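Local structure of acetyltransferase (Bacillus cereus, 1Y9W) at residues 103-108 against 125-130; 56-61 against 65-70; 83-88 against 116-121; 44-47 against 51-54. The protein probably transfers an acyl group, most likely acetyl from acetyl-CoA, to an undefined acceptor, as expected of a GNAT-family acetyltransferase. All blocks are in the same frame, centred on the assembly; numbering follows the deposited sequence.

Contact 1 of 4, residues 103-108 against 125-130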
loop_
_atom_site.group_PDB
_atom_site.type_symbol
_atom_site.label_atom_id
_atom_site.label_comp_id
_atom_site.label_asym_id
_atom_site.label_seq_id
_atom_site.Cartn_x
_atom_site.Cartn_y
_atom_site.Cartn_z
ATOM N N ASP A 103 -4.415 2.073 -7.052
ATOM C CA ASP A 103 -3.488 2.954 -7.737
ATOM C C ASP A 103 -3.065 2.212 -8.984
ATOM O O ASP A 103 -3.185 0.988 -9.056
ATOM C CB ASP A 103 -2.270 3.304 -6.878
ATOM C CG ASP A 103 -1.421 2.101 -6.535
ATOM O OD1 ASP A 103 -1.572 1.576 -5.410
ATOM O OD2 ASP A 103 -0.602 1.688 -7.388
ATOM N N SER A 104 -2.591 2.959 -9.972
ATOM C CA SER A 104 -2.177 2.367 -11.229
ATOM C C SER A 104 -1.065 3.213 -11.837
ATOM O O SER A 104 -1.196 4.430 -11.952
ATOM C CB SER A 104 -3.381 2.315 -12.177
ATOM O OG SER A 104 -3.091 1.601 -13.362
ATOM N N PHE A 105 0.034 2.568 -12.203
ATOM C CA PHE A 105 1.149 3.258 -12.827
ATOM C C PHE A 105 0.751 3.571 -14.264
ATOM O O PHE A 105 -0.170 2.959 -14.808
ATOM C CB PHE A 105 2.394 2.375 -12.804
ATOM C CG PHE A 105 3.079 2.340 -11.471
ATOM C CD1 PHE A 105 3.927 3.370 -11.087
ATOM C CD2 PHE A 105 2.865 1.290 -10.589
ATOM C CE1 PHE A 105 4.558 3.357 -9.837
ATOM C CE2 PHE A 105 3.488 1.269 -9.341
ATOM C CZ PHE A 105 4.338 2.307 -8.966
ATOM N N SER A 106 1.436 4.535 -14.866
ATOM C CA SER A 106 1.167 4.933 -16.238
ATOM C C SER A 106 1.262 3.748 -17.201
ATOM O O SER A 106 0.570 3.710 -18.221
ATOM C CB SER A 106 2.146 6.037 -16.657
ATOM O OG SER A 106 3.475 5.712 -16.276
ATOM N N PHE A 107 2.107 2.771 -16.886
ATOM C CA PHE A 107 2.255 1.614 -17.769
ATOM C C PHE A 107 1.279 0.475 -17.445
ATOM O O PHE A 107 1.420 -0.634 -17.961
ATOM C CB PHE A 107 3.708 1.112 -17.720
ATOM C CG PHE A 107 4.202 0.825 -16.335
ATOM C CD1 PHE A 107 3.867 -0.360 -15.692
ATOM C CD2 PHE A 107 4.985 1.754 -15.662
ATOM C CE1 PHE A 107 4.303 -0.616 -14.396
ATOM C CE2 PHE A 107 5.429 1.509 -14.361
ATOM C CZ PHE A 107 5.085 0.320 -13.728
ATOM N N GLN A 108 0.290 0.762 -16.596
ATOM C CA GLN A 108 -0.712 -0.225 -16.198
ATOM C C GLN A 108 -2.133 0.200 -16.568
ATOM O O GLN A 108 -3.089 -0.122 -15.860
ATOM C CB GLN A 108 -0.666 -0.458 -14.693
ATOM C CG GLN A 108 0.668 -0.891 -14.143
ATOM C CD GLN A 108 0.587 -1.185 -12.659
ATOM O OE1 GLN A 108 0.043 -0.392 -11.882
ATOM N NE2 GLN A 108 1.133 -2.327 -12.252
ATOM N N GLU A 125 4.367 12.076 -9.856
ATOM C CA GLU A 125 5.005 12.261 -11.154
ATOM C C GLU A 125 6.412 11.659 -11.189
ATOM O O GLU A 125 7.098 11.607 -10.174
ATOM C CB GLU A 125 5.074 13.754 -11.466
ATOM C CG GLU A 125 3.715 14.434 -11.457
ATOM C CD GLU A 125 2.906 14.161 -12.711
ATOM O OE1 GLU A 125 3.319 13.303 -13.530
ATOM O OE2 GLU A 125 1.848 14.816 -12.875
ATOM N N ASP A 126 6.839 11.211 -12.362
ATOM C CA ASP A 126 8.169 10.626 -12.531
ATOM C C ASP A 126 8.562 9.585 -11.479
ATOM O O ASP A 126 9.547 9.754 -10.750
ATOM C CB ASP A 126 9.230 11.723 -12.562
ATOM C CG ASP A 126 10.397 11.366 -13.456
ATOM O OD1 ASP A 126 10.380 10.265 -14.045
ATOM O OD2 ASP A 126 11.325 12.194 -13.577
ATOM N N HIS A 127 7.785 8.511 -11.407
ATOM C CA HIS A 127 8.059 7.422 -10.484
ATOM C C HIS A 127 7.321 6.185 -10.959
ATOM O O HIS A 127 6.103 6.212 -11.097
ATOM C CB HIS A 127 7.595 7.734 -9.068
ATOM C CG HIS A 127 7.644 6.544 -8.157
ATOM N ND1 HIS A 127 6.531 6.049 -7.511
ATOM C CD2 HIS A 127 8.663 5.716 -7.830
ATOM C CE1 HIS A 127 6.862 4.967 -6.828
ATOM N NE2 HIS A 127 8.149 4.742 -7.005
ATOM N N PRO A 128 8.059 5.114 -11.298
ATOM C CA PRO A 128 9.526 5.114 -11.237
ATOM C C PRO A 128 9.999 6.106 -12.302
ATOM O O PRO A 128 9.186 6.582 -13.096
ATOM C CB PRO A 128 9.892 3.664 -11.564
ATOM C CG PRO A 128 8.749 3.214 -12.446
ATOM C CD PRO A 128 7.539 3.817 -11.770
ATOM N N LYS A 129 11.288 6.421 -12.321
ATOM C CA LYS A 129 11.810 7.381 -13.284
ATOM C C LYS A 129 11.349 7.054 -14.693
ATOM O O LYS A 129 11.553 5.936 -15.181
ATOM C CB LYS A 129 13.340 7.418 -13.230
ATOM C CG LYS A 129 13.941 8.545 -14.074
ATOM C CD LYS A 129 15.452 8.696 -13.887
ATOM C CE LYS A 129 16.229 7.559 -14.552
ATOM N NZ LYS A 129 16.066 7.572 -16.037
ATOM N N GLY A 130 10.720 8.034 -15.337
ATOM C CA GLY A 130 10.230 7.849 -16.693
ATOM C C GLY A 130 8.772 7.425 -16.774
ATOM O O GLY A 130 8.239 7.193 -17.859
#
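F105 meets H127 and P128 with the CD1-CE1 side of its ring. The aromatic pair is an offset edge-to-face one. The edge of F105 points at the face of H127, with the centroids 5.8 Å apart and the planes at 64°. H127 CG lies anti to its backbone N (chi1 170°), which swings the imidazole nearer to F105.

The other contacts are apolar or van der Waals. F105 CE1 lies 3.5 Å from H127 O, which sits at the ring edge. It also lies 3.6 Å from P128 CD. The cis peptide before P128 puts this carbonyl oxygen and CD on the same side, and F105 touches both. F107 adds a looser contact, with P128 CD at the edge of its ring, 4.1 Å from CE2.

Hydrogen bonds hold each side internally. F105 N gives a straight bond to Q108 OE1 (3.0 Å, 173°). G130 N bonds to D126 OD1 within the other segment.

H63 and F61 of the second subunit pack on H127 and P128. F105 also touches Q133 of strand 133-139. The contact ties the end of strand 99-105 to the loop between strands 119-124 and 133-139.

Contact 2 of 4, residues 56-61 against 65-70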
loop_
_atom_site.group_PDB
_atom_site.type_symbol
_atom_site.label_atom_id
_atom_site.label_comp_id
_atom_site.label_asym_id
_atom_site.label_seq_id
_atom_site.Cartn_x
_atom_site.Cartn_y
_atom_site.Cartn_z
ATOM N N THR A 56 -7.672 -9.215 -7.183
ATOM C CA THR A 56 -7.538 -9.468 -5.754
ATOM C C THR A 56 -7.529 -8.137 -5.022
ATOM O O THR A 56 -7.059 -7.128 -5.552
ATOM C CB THR A 56 -6.226 -10.223 -5.412
ATOM O OG1 THR A 56 -5.111 -9.326 -5.527
ATOM C CG2 THR A 56 -6.016 -11.401 -6.368
ATOM N N GLY A 57 -8.053 -8.139 -3.803
ATOM C CA GLY A 57 -8.090 -6.927 -3.006
ATOM C C GLY A 57 -8.230 -7.304 -1.550
ATOM O O GLY A 57 -8.377 -8.488 -1.230
ATOM N N THR A 58 -8.158 -6.317 -0.664
ATOM C CA THR A 58 -8.310 -6.585 0.763
ATOM C C THR A 58 -9.254 -5.532 1.325
ATOM O O THR A 58 -9.228 -4.369 0.895
ATOM C CB THR A 58 -6.970 -6.518 1.541
ATOM O OG1 THR A 58 -6.681 -5.159 1.861
ATOM C CG2 THR A 58 -5.817 -7.088 0.715
ATOM N N MET A 59 -10.093 -5.950 2.269
ATOM C CA MET A 59 -11.063 -5.061 2.892
ATOM C C MET A 59 -10.773 -4.814 4.374
ATOM O O MET A 59 -10.274 -5.688 5.086
ATOM C CB MET A 59 -12.474 -5.644 2.763
ATOM C CG MET A 59 -12.996 -5.775 1.343
ATOM S SD MET A 59 -14.680 -6.426 1.299
ATOM C CE MET A 59 -14.293 -8.159 1.428
ATOM N N TYR A 60 -11.091 -3.604 4.820
ATOM C CA TYR A 60 -10.941 -3.200 6.214
ATOM C C TYR A 60 -11.356 -1.735 6.312
ATOM O O TYR A 60 -11.367 -1.036 5.302
ATOM C CB TYR A 60 -9.507 -3.402 6.716
ATOM C CG TYR A 60 -8.434 -2.615 6.003
ATOM C CD1 TYR A 60 -7.710 -3.173 4.954
ATOM C CD2 TYR A 60 -8.103 -1.328 6.420
ATOM C CE1 TYR A 60 -6.674 -2.468 4.347
ATOM C CE2 TYR A 60 -7.073 -0.617 5.820
ATOM C CZ TYR A 60 -6.365 -1.193 4.791
ATOM O OH TYR A 60 -5.335 -0.492 4.222
ATOM N N PHE A 61 -11.711 -1.274 7.512
ATOM C CA PHE A 61 -12.161 0.110 7.680
ATOM C C PHE A 61 -13.354 0.336 6.768
ATOM O O PHE A 61 -13.707 1.474 6.443
ATOM C CB PHE A 61 -11.057 1.094 7.295
ATOM C CG PHE A 61 -9.998 1.246 8.333
ATOM C CD1 PHE A 61 -10.152 0.674 9.590
ATOM C CD2 PHE A 61 -8.867 2.010 8.075
ATOM C CE1 PHE A 61 -9.198 0.864 10.579
ATOM C CE2 PHE A 61 -7.904 2.207 9.060
ATOM C CZ PHE A 61 -8.071 1.634 10.317
ATOM N N HIS A 65 -9.591 -2.206 -1.185
ATOM C CA HIS A 65 -8.435 -1.704 -1.901
ATOM C C HIS A 65 -8.108 -2.790 -2.898
ATOM O O HIS A 65 -7.874 -3.934 -2.510
ATOM C CB HIS A 65 -7.230 -1.471 -0.985
ATOM C CG HIS A 65 -6.008 -1.021 -1.728
ATOM N ND1 HIS A 65 -5.153 -1.901 -2.359
ATOM C CD2 HIS A 65 -5.548 0.220 -2.019
ATOM C CE1 HIS A 65 -4.223 -1.222 -3.009
ATOM N NE2 HIS A 65 -4.440 0.068 -2.820
ATOM N N ILE A 66 -8.126 -2.447 -4.179
ATOM C CA ILE A 66 -7.813 -3.425 -5.209
ATOM C C ILE A 66 -6.300 -3.489 -5.371
ATOM O O ILE A 66 -5.666 -2.517 -5.768
ATOM C CB ILE A 66 -8.475 -3.064 -6.547
ATOM C CG1 ILE A 66 -9.997 -3.065 -6.378
ATOM C CG2 ILE A 66 -8.068 -4.077 -7.619
ATOM C CD1 ILE A 66 -10.749 -2.689 -7.623
ATOM N N ASP A 67 -5.738 -4.651 -5.052
ATOM C CA ASP A 67 -4.297 -4.878 -5.104
ATOM C C ASP A 67 -3.770 -5.229 -6.477
ATOM O O ASP A 67 -2.767 -4.683 -6.927
ATOM C CB ASP A 67 -3.925 -5.991 -4.130
ATOM C CG ASP A 67 -4.389 -5.703 -2.717
ATOM O OD1 ASP A 67 -4.134 -4.584 -2.226
ATOM O OD2 ASP A 67 -5.007 -6.590 -2.094
ATOM N N PHE A 68 -4.439 -6.164 -7.138
ATOM C CA PHE A 68 -4.016 -6.580 -8.466
ATOM C C PHE A 68 -5.186 -6.971 -9.357
ATOM O O PHE A 68 -6.156 -7.594 -8.914
ATOM C CB PHE A 68 -3.061 -7.767 -8.358
ATOM C CG PHE A 68 -1.822 -7.471 -7.581
ATOM C CD1 PHE A 68 -0.735 -6.866 -8.191
ATOM C CD2 PHE A 68 -1.755 -7.773 -6.228
ATOM C CE1 PHE A 68 0.404 -6.564 -7.471
ATOM C CE2 PHE A 68 -0.621 -7.475 -5.494
ATOM C CZ PHE A 68 0.465 -6.866 -6.120
ATOM N N LEU A 69 -5.083 -6.592 -10.622
ATOM C CA LEU A 69 -6.093 -6.938 -11.608
ATOM C C LEU A 69 -5.338 -7.314 -12.870
ATOM O O LEU A 69 -4.561 -6.522 -13.408
ATOM C CB LEU A 69 -7.026 -5.759 -11.876
ATOM C CG LEU A 69 -8.229 -6.138 -12.735
ATOM C CD1 LEU A 69 -9.345 -5.151 -12.502
ATOM C CD2 LEU A 69 -7.828 -6.174 -14.194
ATOM N N TRP A 70 -5.559 -8.534 -13.338
ATOM C CA TRP A 70 -4.868 -9.003 -14.525
ATOM C C TRP A 70 -5.781 -9.767 -15.468
ATOM O O TRP A 70 -6.698 -10.466 -15.043
ATOM C CB TRP A 70 -3.701 -9.906 -14.117
ATOM C CG TRP A 70 -2.995 -10.537 -15.275
ATOM C CD1 TRP A 70 -2.070 -9.953 -16.091
ATOM C CD2 TRP A 70 -3.172 -11.872 -15.759
ATOM N NE1 TRP A 70 -1.658 -10.842 -17.052
ATOM C CE2 TRP A 70 -2.320 -12.029 -16.871
ATOM C CE3 TRP A 70 -3.973 -12.951 -15.362
ATOM C CZ2 TRP A 70 -2.243 -13.224 -17.591
ATOM C CZ3 TRP A 70 -3.896 -14.139 -16.080
ATOM C CH2 TRP A 70 -3.038 -14.264 -17.181
HETATM O O HOH W 1 -4.481 -9.176 -2.342
HETATM O O HOH W 2 -4.326 -3.623 0.583
#
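T56 forms a hydrogen-bonded antiparallel pair with F68. T56 N bonds to F68 O at 2.8 Å. T56 O accepts twice, from F68 N at 3.2 Å and from D67 N at 2.9 Å. D67 and F68 thus both face T56, which is a classic beta bulge. The T56 hydroxyl sits between its backbone N and carbonyl carbon (chi1 74°). OG1 therefore lies at the edge of the F68 ring, in its plane. A water joins OG1 to D67 OD2.

G57 pairs with I66 without hydrogen bonds. The strands come very close at G57, which has no side chain, and its CA lies 3.0 Å from H65 O. D67 OD2 also lies against G57 CA.

T58 forms the second hydrogen-bonded pair, with H65. Two bonds close it, T58 N to H65 O and H65 N to T58 O, both 3.0 Å. The T58 methyl CG2 is pressed tightly against D67 OD2, an unusually short approach that carries no bond. The two side chains cross at about a right angle. A second water links T58 OG1 to D67 OD1.

A bulge in this strand is a known feature of the GNAT fold. Here it turns the D67 carboxylate across the hairpin. H65 ND1 donates to OD1 at 2.9 Å, from above the carboxylate plane. One carboxylate thus takes a histidine N-H and two water bonds. This polar network probably restrains its rotation and couples the two threonine hydroxyls to it through water.

Contact 3 of 4, residues 83-88 against 116-121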
loop_
_atom_site.group_PDB
_atom_site.type_symbol
_atom_site.label_atom_id
_atom_site.label_comp_id
_atom_site.label_asym_id
_atom_site.label_seq_id
_atom_site.Cartn_x
_atom_site.Cartn_y
_atom_site.Cartn_z
ATOM N N GLN A 83 -15.514 -6.912 -16.305
ATOM C CA GLN A 83 -16.378 -7.884 -15.646
ATOM C C GLN A 83 -15.916 -8.159 -14.207
ATOM O O GLN A 83 -16.725 -8.213 -13.269
ATOM C CB GLN A 83 -16.336 -9.176 -16.455
ATOM C CG GLN A 83 -17.632 -9.941 -16.556
ATOM C CD GLN A 83 -17.459 -11.233 -17.348
ATOM O OE1 GLN A 83 -16.944 -11.226 -18.472
ATOM N NE2 GLN A 83 -17.886 -12.347 -16.763
ATOM N N LEU A 84 -14.610 -8.352 -14.043
ATOM C CA LEU A 84 -14.026 -8.627 -12.738
ATOM C C LEU A 84 -14.132 -7.426 -11.809
ATOM O O LEU A 84 -14.411 -7.562 -10.615
ATOM C CB LEU A 84 -12.558 -9.024 -12.907
ATOM C CG LEU A 84 -12.371 -10.407 -13.524
ATOM C CD1 LEU A 84 -10.970 -10.553 -14.116
ATOM C CD2 LEU A 84 -12.640 -11.440 -12.454
ATOM N N LEU A 85 -13.900 -6.245 -12.362
ATOM C CA LEU A 85 -13.963 -5.027 -11.573
ATOM C C LEU A 85 -15.388 -4.823 -11.085
ATOM O O LEU A 85 -15.620 -4.614 -9.901
ATOM C CB LEU A 85 -13.526 -3.835 -12.423
ATOM C CG LEU A 85 -13.384 -2.495 -11.711
ATOM C CD1 LEU A 85 -12.358 -2.618 -10.596
ATOM C CD2 LEU A 85 -12.956 -1.442 -12.714
ATOM N N HIS A 86 -16.341 -4.890 -12.004
ATOM C CA HIS A 86 -17.738 -4.713 -11.640
ATOM C C HIS A 86 -18.144 -5.729 -10.576
ATOM O O HIS A 86 -18.815 -5.400 -9.595
ATOM C CB HIS A 86 -18.627 -4.881 -12.869
ATOM C CG HIS A 86 -20.092 -4.879 -12.552
ATOM N ND1 HIS A 86 -20.761 -3.749 -12.127
ATOM C CD2 HIS A 86 -21.004 -5.881 -12.546
ATOM C CE1 HIS A 86 -22.021 -4.058 -11.871
ATOM N NE2 HIS A 86 -22.194 -5.346 -12.116
ATOM N N GLU A 87 -17.714 -6.967 -10.775
ATOM C CA GLU A 87 -18.035 -8.048 -9.862
ATOM C C GLU A 87 -17.441 -7.885 -8.472
ATOM O O GLU A 87 -18.099 -8.171 -7.469
ATOM C CB GLU A 87 -17.559 -9.376 -10.440
ATOM C CG GLU A 87 -18.207 -10.571 -9.777
ATOM C CD GLU A 87 -19.275 -11.208 -10.654
ATOM O OE1 GLU A 87 -20.095 -10.461 -11.240
ATOM O OE2 GLU A 87 -19.292 -12.459 -10.752
ATOM N N ILE A 88 -16.195 -7.438 -8.385
ATOM C CA ILE A 88 -15.628 -7.312 -7.062
ATOM C C ILE A 88 -16.169 -6.079 -6.347
ATOM O O ILE A 88 -16.198 -6.046 -5.120
ATOM C CB ILE A 88 -14.085 -7.314 -7.089
ATOM C CG1 ILE A 88 -13.563 -7.741 -5.707
ATOM C CG2 ILE A 88 -13.567 -5.951 -7.513
ATOM C CD1 ILE A 88 -12.060 -7.954 -5.616
ATOM N N HIS A 116 -13.925 3.660 -15.800
ATOM C CA HIS A 116 -14.867 2.938 -14.965
ATOM C C HIS A 116 -15.351 3.679 -13.738
ATOM O O HIS A 116 -15.668 3.058 -12.728
ATOM C CB HIS A 116 -14.284 1.589 -14.551
ATOM C CG HIS A 116 -14.350 0.556 -15.633
ATOM N ND1 HIS A 116 -13.532 0.588 -16.742
ATOM C CD2 HIS A 116 -15.185 -0.496 -15.810
ATOM C CE1 HIS A 116 -13.864 -0.398 -17.559
ATOM N NE2 HIS A 116 -14.865 -1.069 -17.016
ATOM N N GLY A 117 -15.408 5.004 -13.819
ATOM C CA GLY A 117 -15.912 5.781 -12.700
ATOM C C GLY A 117 -14.982 6.076 -11.538
ATOM O O GLY A 117 -15.435 6.531 -10.482
ATOM N N TYR A 118 -13.689 5.814 -11.710
ATOM C CA TYR A 118 -12.725 6.093 -10.656
ATOM C C TYR A 118 -12.171 7.494 -10.854
ATOM O O TYR A 118 -11.890 7.913 -11.975
ATOM C CB TYR A 118 -11.605 5.055 -10.678
ATOM C CG TYR A 118 -12.014 3.744 -10.041
ATOM C CD1 TYR A 118 -11.860 3.530 -8.667
ATOM C CD2 TYR A 118 -12.603 2.734 -10.798
ATOM C CE1 TYR A 118 -12.285 2.343 -8.068
ATOM C CE2 TYR A 118 -13.035 1.543 -10.204
ATOM C CZ TYR A 118 -12.873 1.357 -8.843
ATOM O OH TYR A 118 -13.303 0.187 -8.264
ATOM N N ARG A 119 -12.044 8.225 -9.755
ATOM C CA ARG A 119 -11.535 9.584 -9.801
ATOM C C ARG A 119 -10.095 9.587 -9.303
ATOM O O ARG A 119 -9.803 9.064 -8.230
ATOM C CB ARG A 119 -12.400 10.500 -8.919
ATOM C CG ARG A 119 -11.946 11.952 -8.887
ATOM C CD ARG A 119 -12.782 12.777 -7.925
ATOM N NE ARG A 119 -12.533 12.432 -6.530
ATOM C CZ ARG A 119 -11.551 12.949 -5.797
ATOM N NH1 ARG A 119 -10.730 13.842 -6.325
ATOM N NH2 ARG A 119 -11.382 12.564 -4.539
ATOM N N GLU A 120 -9.195 10.161 -10.091
ATOM C CA GLU A 120 -7.794 10.230 -9.700
ATOM C C GLU A 120 -7.692 11.314 -8.630
ATOM O O GLU A 120 -7.981 12.479 -8.897
ATOM C CB GLU A 120 -6.936 10.591 -10.913
ATOM C CG GLU A 120 -5.455 10.730 -10.619
ATOM C CD GLU A 120 -4.677 11.234 -11.820
ATOM O OE1 GLU A 120 -4.564 10.482 -12.809
ATOM O OE2 GLU A 120 -4.197 12.387 -11.780
ATOM N N TYR A 121 -7.295 10.945 -7.419
ATOM C CA TYR A 121 -7.198 11.931 -6.354
ATOM C C TYR A 121 -5.773 12.387 -6.083
ATOM O O TYR A 121 -5.545 13.339 -5.338
ATOM C CB TYR A 121 -7.841 11.380 -5.072
ATOM C CG TYR A 121 -7.102 10.236 -4.404
ATOM C CD1 TYR A 121 -6.046 10.479 -3.532
ATOM C CD2 TYR A 121 -7.474 8.909 -4.632
ATOM C CE1 TYR A 121 -5.380 9.430 -2.895
ATOM C CE2 TYR A 121 -6.810 7.854 -4.003
ATOM C CZ TYR A 121 -5.766 8.126 -3.132
ATOM O OH TYR A 121 -5.118 7.100 -2.479
#
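L85 extends from its helix toward H116 and Y118 because CG is anti to the backbone N (chi1 -173°). The second torsion, 59°, sends CD2 between H116 and Y118, and CD1 to the phenol oxygen of Y118. H116 and Y118 share a first torsion of -78°, which turns both rings toward L85.

CD2 takes most of the contact. It lies 3.8 Å from H116 CB and about as far from CG, approaching the imidazole obliquely. It also reaches Y118 CE2 at 3.9 Å. CD1 goes to the end of the phenol instead, 3.8 Å from Y118 OH. The L85 and Y118 side chains run past each other in opposite directions. No hydrogen bond crosses between the two segments.

The polar ends are held from outside. H116 ND1 bonds to F112 O and NE2 to S82 OG, so the imidazole is tied at both nitrogens. Y118 OH has a weak bond to E89.

The contact packs helix 80-94 against the loop leading into strand 119-124, over the sheet. L85 and Y118 also both touch I66 of strand 63-71. The helix connects that strand to the parallel neighbouring strand 99-105, a right-handed beta-alpha-beta crossover of the kind found in the GNAT fold.

Contact 4 of 4, residues 44-47 against 51-54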
loop_
_atom_site.group_PDB
_atom_site.type_symbol
_atom_site.label_atom_id
_atom_site.label_comp_id
_atom_site.label_asym_id
_atom_site.label_seq_id
_atom_site.Cartn_x
_atom_site.Cartn_y
_atom_site.Cartn_z
ATOM N N VAL A 44 -11.362 -15.771 -13.463
ATOM C CA VAL A 44 -12.115 -16.252 -14.605
ATOM C C VAL A 44 -11.248 -17.415 -15.046
ATOM O O VAL A 44 -10.066 -17.222 -15.319
ATOM C CB VAL A 44 -12.162 -15.224 -15.735
ATOM C CG1 VAL A 44 -12.671 -15.881 -17.004
ATOM C CG2 VAL A 44 -13.061 -14.060 -15.338
ATOM N N LYS A 45 -11.806 -18.619 -15.098
ATOM C CA LYS A 45 -11.013 -19.774 -15.498
ATOM C C LYS A 45 -11.863 -20.886 -16.084
ATOM O O LYS A 45 -13.092 -20.785 -16.118
ATOM C CB LYS A 45 -10.246 -20.309 -14.295
ATOM C CG LYS A 45 -11.133 -20.843 -13.194
ATOM C CD LYS A 45 -10.289 -21.475 -12.103
ATOM C CE LYS A 45 -11.139 -21.957 -10.951
ATOM N NZ LYS A 45 -10.323 -22.546 -9.849
ATOM N N ASN A 46 -11.204 -21.942 -16.558
ATOM C CA ASN A 46 -11.914 -23.085 -17.115
ATOM C C ASN A 46 -11.749 -24.264 -16.164
ATOM O O ASN A 46 -11.009 -24.177 -15.178
ATOM C CB ASN A 46 -11.388 -23.443 -18.508
ATOM C CG ASN A 46 -9.908 -23.774 -18.514
ATOM O OD1 ASN A 46 -9.318 -24.030 -17.467
ATOM N ND2 ASN A 46 -9.305 -23.787 -19.700
ATOM N N GLU A 47 -12.433 -25.363 -16.457
ATOM C CA GLU A 47 -12.381 -26.546 -15.601
ATOM C C GLU A 47 -10.972 -27.085 -15.347
ATOM O O GLU A 47 -10.680 -27.568 -14.250
ATOM C CB GLU A 47 -13.256 -27.657 -16.189
ATOM C CG GLU A 47 -13.577 -28.778 -15.207
ATOM C CD GLU A 47 -14.286 -28.262 -13.965
ATOM O OE1 GLU A 47 -15.284 -27.517 -14.121
ATOM O OE2 GLU A 47 -13.849 -28.599 -12.838
ATOM N N ILE A 51 -6.185 -19.862 -15.933
ATOM C CA ILE A 51 -6.672 -18.566 -15.477
ATOM C C ILE A 51 -6.538 -17.529 -16.575
ATOM O O ILE A 51 -5.441 -17.168 -16.981
ATOM C CB ILE A 51 -5.895 -18.115 -14.222
ATOM C CG1 ILE A 51 -6.101 -19.156 -13.116
ATOM C CG2 ILE A 51 -6.358 -16.723 -13.774
ATOM C CD1 ILE A 51 -5.274 -18.919 -11.875
ATOM N N PHE A 52 -7.683 -17.060 -17.046
ATOM C CA PHE A 52 -7.770 -16.070 -18.110
ATOM C C PHE A 52 -7.758 -14.656 -17.555
ATOM O O PHE A 52 -7.460 -13.711 -18.277
ATOM C CB PHE A 52 -9.055 -16.292 -18.910
ATOM C CG PHE A 52 -9.088 -17.603 -19.649
ATOM C CD1 PHE A 52 -8.508 -17.722 -20.909
ATOM C CD2 PHE A 52 -9.674 -18.728 -19.070
ATOM C CE1 PHE A 52 -8.509 -18.944 -21.584
ATOM C CE2 PHE A 52 -9.683 -19.961 -19.733
ATOM C CZ PHE A 52 -9.100 -20.070 -20.991
ATOM N N GLY A 53 -8.088 -14.512 -16.276
ATOM C CA GLY A 53 -8.093 -13.201 -15.664
ATOM C C GLY A 53 -8.425 -13.309 -14.194
ATOM O O GLY A 53 -8.921 -14.339 -13.742
ATOM N N GLY A 54 -8.145 -12.254 -13.436
ATOM C CA GLY A 54 -8.444 -12.278 -12.016
ATOM C C GLY A 54 -8.236 -10.928 -11.368
ATOM O O GLY A 54 -7.639 -10.023 -11.965
#
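F52 stands edge-on to segment 44-47, with V44, K45 and N46 all near the rim of its ring. N46 is turned squarely against it. Its amide plane is 89° from the ring plane, and ND2 lies 3.8 Å from F52 CE2 at the ring edge. This is van der Waals contact. The polar end of N46 is used elsewhere, with OD1 accepting from K50 N in the turn. N46 CG sits between the backbone N and the carbonyl carbon (chi1 59°), which brings the amide beside the phenyl.

K45 offers only backbone to the ring, CA being 4.0 Å from F52 CD2. V44 crosses F52 at about a right angle. Its CG1, anti to the backbone N, packs on F52 CB at 4.1 Å.

These residues belong to the beta hairpin of strands 38-45 and 51-60. F52 and G53 both face V44, making a classic beta bulge. V44 O takes a bond from F52 N at 2.9 Å and a weak one from G53 N at 3.5 Å. V44 N bonds to G53 O at 2.8 Å, almost straight (175°). The next pair, K45 with I51, has no hydrogen bonds. There K45 CB lies 4.1 Å from I51 CA.

The K45 chain is extended and leads away from I51, and NZ forms a salt bridge with E13 of the second subunit. K4 of the second subunit makes a cation-pi contact with F52. V44 and K45 also pair with an antiparallel strand of the second subunit, so the sheet continues across the interface.

In the fold
All four contacts reach one mixed sheet. Along the chain contact 4 comes first, then contact 2; contacts 3 and 1 follow with their segments alternating. Contacts 4 and 2 share strand 51-60, and their centres are about 18 Å apart. W70 O and G54 N probably hydrogen-bond between them. Contact 3 lies about 11 Å from contact 2, centre to centre, and I66 CD1 touches L85 CD1 at 3.4 Å. L84 of the same helix packs on G53 and V44 of contact 4. Contacts 1 and 4 are farthest apart, about 28 Å between centres, and do not touch. All four contacts touch the second subunit, consistent with an interface that runs along much of the sheet.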